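Local structure of BRIC1 (Synthetic construct, 6FF6) at residues A35-E38 and Q39-D43; N103-L106 and E107-D110. The protein has no known natural function, being a computationally designed repeat protein built to adopt a novel, corrugated all-helical architecture. All blocks are in the same frame, centred on the assembly; numbering follows the deposited sequence.

Interaction 1: residues A35-E38 and Q39-D43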
loop_
_atom_site.group_PDB
_atom_site.type_symbol
_atom_site.label_atom_id
_atom_site.label_comp_id
_atom_site.label_asym_id
_atom_site.label_seq_id
_atom_site.Cartn_x
_atom_site.Cartn_y
_atom_site.Cartn_z
ATOM N N ALA A 35 1.610 6.812 23.977
ATOM C CA ALA A 35 1.612 6.473 25.405
ATOM C C ALA A 35 1.700 7.768 26.237
ATOM O O ALA A 35 1.008 7.912 27.248
ATOM C CB ALA A 35 2.775 5.566 25.710
ATOM N N ASP A 36 2.490 8.741 25.755
ATOM C CA ASP A 36 2.617 10.056 26.358
ATOM C C ASP A 36 1.322 10.822 26.234
ATOM O O ASP A 36 0.831 11.338 27.237
ATOM C CB ASP A 36 3.761 10.832 25.701
ATOM C CG ASP A 36 5.157 10.367 26.119
ATOM O OD1 ASP A 36 5.261 9.527 27.072
ATOM O OD2 ASP A 36 6.147 10.836 25.503
ATOM N N MET A 37 0.743 10.847 25.012
ATOM C CA MET A 37 -0.536 11.478 24.693
ATOM C C MET A 37 -1.623 10.979 25.603
ATOM O O MET A 37 -2.396 11.789 26.119
ATOM C CB MET A 37 -0.943 11.138 23.265
ATOM C CG MET A 37 -0.442 12.097 22.251
ATOM S SD MET A 37 -1.393 11.973 20.727
ATOM C CE MET A 37 -3.027 11.976 21.388
ATOM N N GLU A 38 -1.689 9.641 25.785
ATOM C CA GLU A 38 -2.666 8.970 26.644
ATOM C C GLU A 38 -2.609 9.511 28.102
ATOM O O GLU A 38 -3.645 9.833 28.695
ATOM C CB GLU A 38 -2.394 7.455 26.617
ATOM C CG GLU A 38 -3.204 6.646 27.618
ATOM C CD GLU A 38 -4.537 6.101 27.154
ATOM O OE1 GLU A 38 -4.644 5.670 25.984
ATOM O OE2 GLU A 38 -5.474 6.080 27.983
ATOM N N GLN A 39 -1.396 9.604 28.660
ATOM C CA GLN A 39 -1.224 10.086 30.008
ATOM C C GLN A 39 -1.614 11.559 30.135
ATOM O O GLN A 39 -2.291 11.920 31.101
ATOM C CB GLN A 39 0.201 9.824 30.501
ATOM C CG GLN A 39 0.391 10.108 32.003
ATOM C CD GLN A 39 -0.354 9.158 32.935
ATOM O OE1 GLN A 39 -0.134 7.942 32.921
ATOM N NE2 GLN A 39 -1.229 9.692 33.788
ATOM N N HIS A 40 -1.205 12.402 29.164
ATOM C CA HIS A 40 -1.544 13.828 29.167
ATOM C C HIS A 40 -3.051 14.027 29.023
ATOM O O HIS A 40 -3.597 14.883 29.677
ATOM C CB HIS A 40 -0.812 14.602 28.056
ATOM C CG HIS A 40 0.674 14.617 28.178
ATOM N ND1 HIS A 40 1.315 14.974 29.376
ATOM C CD2 HIS A 40 1.614 14.332 27.250
ATOM C CE1 HIS A 40 2.611 14.890 29.129
ATOM N NE2 HIS A 40 2.843 14.502 27.865
ATOM N N LEU A 41 -3.715 13.241 28.189
ATOM C CA LEU A 41 -5.158 13.343 28.024
ATOM C C LEU A 41 -5.874 13.009 29.325
ATOM O O LEU A 41 -6.843 13.669 29.692
ATOM C CB LEU A 41 -5.647 12.415 26.911
ATOM C CG LEU A 41 -5.467 12.922 25.496
ATOM C CD1 LEU A 41 -5.615 11.788 24.488
ATOM C CD2 LEU A 41 -6.398 14.091 25.200
ATOM N N LEU A 42 -5.361 11.994 30.025
ATOM C CA LEU A 42 -5.897 11.535 31.286
ATOM C C LEU A 42 -5.675 12.542 32.370
ATOM O O LEU A 42 -6.469 12.604 33.307
ATOM C CB LEU A 42 -5.277 10.182 31.663
ATOM C CG LEU A 42 -5.692 8.993 30.804
ATOM C CD1 LEU A 42 -4.913 7.795 31.192
ATOM C CD2 LEU A 42 -7.183 8.707 30.926
ATOM N N ASP A 43 -4.619 13.353 32.240
ATOM C CA ASP A 43 -4.289 14.388 33.230
ATOM C C ASP A 43 -4.946 15.738 32.987
ATOM O O ASP A 43 -4.687 16.673 33.749
ATOM C CB ASP A 43 -2.770 14.561 33.372
ATOM C CG ASP A 43 -2.036 13.354 33.912
ATOM O OD1 ASP A 43 -2.655 12.566 34.671
ATOM O OD2 ASP A 43 -0.844 13.193 33.581
#
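M37 and L41 sit one turn apart on the last turns of helix 23-42, part of an alpha-helical bundle with the Hpt-like sequence of this designed repeat protein. Four i to i+4 backbone bonds carry the turn: Q39 to A35, H40 to D36, L41 to M37 and L42 to E38, the L41 N to M37 O bond measuring 2.9 Å. From CB outward, L41 first meets its own helix: CB and then CG lie against the carbonyl of M37, with CG 3.3 Å from M37 O. Its CD1 goes on to the methyl CE of M37 at 4.0 Å, while CD2 turns to F105 of helix 99-121. The two side chains run alongside each other in the same direction, the thioether bending at chi3 (47°) to swing CE round toward the leucine. Both are buried and apolar, as suits a face turned to helices 51-71, 74-92 and 99-121. E38 takes a more exposed side; with CG anti to its backbone N (chi1 172°) and the chain bent at chi2, the carboxylate comes beside L42, OE2 3.7 Å from L42 CD1, while OE1 forms a salt bridge with K109. At the helix end, Q39 NE2 gives a weak hydrogen bond to D43 OD1. On the flank facing helix 51-71, the H40 side chain touches A56 and I57, and its CD2 lies 3.1 Å from D36 O.

Interaction 2: residues N103-L106 and E107-D110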
loop_
_atom_site.group_PDB
_atom_site.type_symbol
_atom_site.label_atom_id
_atom_site.label_comp_id
_atom_site.label_asym_id
_atom_site.label_seq_id
_atom_site.Cartn_x
_atom_site.Cartn_y
_atom_site.Cartn_z
ATOM N N ASN A 103 -13.296 12.358 26.178
ATOM C CA ASN A 103 -13.508 10.978 25.744
ATOM C C ASN A 103 -13.339 10.852 24.244
ATOM O O ASN A 103 -12.796 9.840 23.778
ATOM C CB ASN A 103 -14.873 10.464 26.157
ATOM C CG ASN A 103 -14.989 10.173 27.622
ATOM O OD1 ASN A 103 -14.000 9.864 28.303
ATOM N ND2 ASN A 103 -16.211 10.254 28.135
ATOM N N LEU A 104 -13.781 11.882 23.487
ATOM C CA LEU A 104 -13.626 11.935 22.035
ATOM C C LEU A 104 -12.129 11.979 21.681
ATOM O O LEU A 104 -11.699 11.276 20.765
ATOM C CB LEU A 104 -14.303 13.185 21.481
ATOM C CG LEU A 104 -15.345 12.986 20.434
ATOM C CD1 LEU A 104 -16.147 14.249 20.274
ATOM C CD2 LEU A 104 -14.725 12.587 19.104
ATOM N N PHE A 105 -11.338 12.780 22.434
ATOM C CA PHE A 105 -9.897 12.902 22.284
ATOM C C PHE A 105 -9.246 11.571 22.527
ATOM O O PHE A 105 -8.317 11.204 21.811
ATOM C CB PHE A 105 -9.336 13.952 23.249
ATOM C CG PHE A 105 -9.432 15.393 22.803
ATOM C CD1 PHE A 105 -9.148 15.757 21.495
ATOM C CD2 PHE A 105 -9.760 16.395 23.700
ATOM C CE1 PHE A 105 -9.203 17.098 21.100
ATOM C CE2 PHE A 105 -9.836 17.735 23.292
ATOM C CZ PHE A 105 -9.598 18.070 21.987
ATOM N N LEU A 106 -9.768 10.801 23.477
ATOM C CA LEU A 106 -9.202 9.474 23.742
ATOM C C LEU A 106 -9.472 8.535 22.590
ATOM O O LEU A 106 -8.589 7.800 22.177
ATOM C CB LEU A 106 -9.675 8.895 25.091
ATOM C CG LEU A 106 -9.118 9.602 26.312
ATOM C CD1 LEU A 106 -10.030 9.447 27.483
ATOM C CD2 LEU A 106 -7.687 9.158 26.604
ATOM N N GLU A 107 -10.658 8.625 22.010
ATOM C CA GLU A 107 -11.048 7.819 20.864
ATOM C C GLU A 107 -10.239 8.175 19.623
ATOM O O GLU A 107 -9.891 7.284 18.854
ATOM C CB GLU A 107 -12.547 7.946 20.623
ATOM C CG GLU A 107 -13.358 7.254 21.710
ATOM C CD GLU A 107 -14.791 6.906 21.352
ATOM O OE1 GLU A 107 -15.611 7.839 21.170
ATOM O OE2 GLU A 107 -15.097 5.693 21.272
ATOM N N LEU A 108 -9.897 9.451 19.448
ATOM C CA LEU A 108 -9.073 9.923 18.327
ATOM C C LEU A 108 -7.648 9.403 18.488
ATOM O O LEU A 108 -7.033 8.995 17.503
ATOM C CB LEU A 108 -9.078 11.467 18.265
ATOM C CG LEU A 108 -10.411 12.124 17.823
ATOM C CD1 LEU A 108 -10.314 13.608 17.841
ATOM C CD2 LEU A 108 -10.774 11.715 16.411
ATOM N N LYS A 109 -7.137 9.411 19.750
ATOM C CA LYS A 109 -5.840 8.863 20.135
ATOM C C LYS A 109 -5.866 7.350 19.823
ATOM O O LYS A 109 -4.912 6.828 19.260
ATOM C CB LYS A 109 -5.545 9.104 21.645
ATOM C CG LYS A 109 -4.234 8.500 22.122
ATOM C CD LYS A 109 -4.413 7.114 22.853
ATOM C CE LYS A 109 -3.243 6.180 22.641
ATOM N NZ LYS A 109 -2.852 5.417 23.855
ATOM N N ASP A 110 -6.958 6.650 20.174
ATOM C CA ASP A 110 -7.065 5.212 19.903
ATOM C C ASP A 110 -7.118 4.937 18.425
ATOM O O ASP A 110 -6.525 3.943 17.982
ATOM C CB ASP A 110 -8.296 4.621 20.569
ATOM C CG ASP A 110 -8.207 4.564 22.073
ATOM O OD1 ASP A 110 -7.051 4.511 22.611
ATOM O OD2 ASP A 110 -9.281 4.554 22.726
#
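Two successive turns of helix 99-121, one of the bundle helices in the Hpt-like part of the chain, bring F105 beside L108. The F105 ring meets L108 obliquely, CD1 to CD1 at 4.4 Å, and both side chains also pack on M83 and M86 of helix 74-92; large apolar groups fit this buried face. Nearer the backbone, CG of L108 rests 3.3 Å from the carbonyl O of L104, the same oxygen that accepts the hydrogen bond from L108 N, 2.9 Å away. The next two bonds of the ladder run from K109 to F105 and from D110 to L106, the latter 2.8 Å between D110 N and L106 O. E107 keeps its CG beside its backbone N (chi1 -70°), which lays that carbon 3.4 Å from N103 O. Farther out, its carboxylate forms a long, weak ion pair with K139 of the second subunit. K109 starts close to the carbonyls of F105 and L106 through its CB, then bends until NZ reaches E38. A buried lysine thus spends its methylenes on apolar neighbours, M37 and L41 among them, and its ammonium on the carboxylate of E38 and, weakly, on the backbone O of L34, which would be expected to offset the cost of burying the charge.

Overall arrangement
Following the chain from the N terminus, interaction 1 comes first, near the end of helix 23-42, and interaction 2 follows within helix 99-121. Each joins adjoining segments of a single helix, so neither closes a loop; they stand in series, without nesting or crossing. Helices 51-71 and 74-92 lie between them in sequence, yet the centres of interactions 1 and 2 are about 11 Å apart and their side chains meet directly. L41 packs on F105 and L106 and M37 on K109, joining helix 23-42 to helix 99-121, while M83 of helix 74-92 touches both interactions. Only interaction 2 also reaches the second subunit.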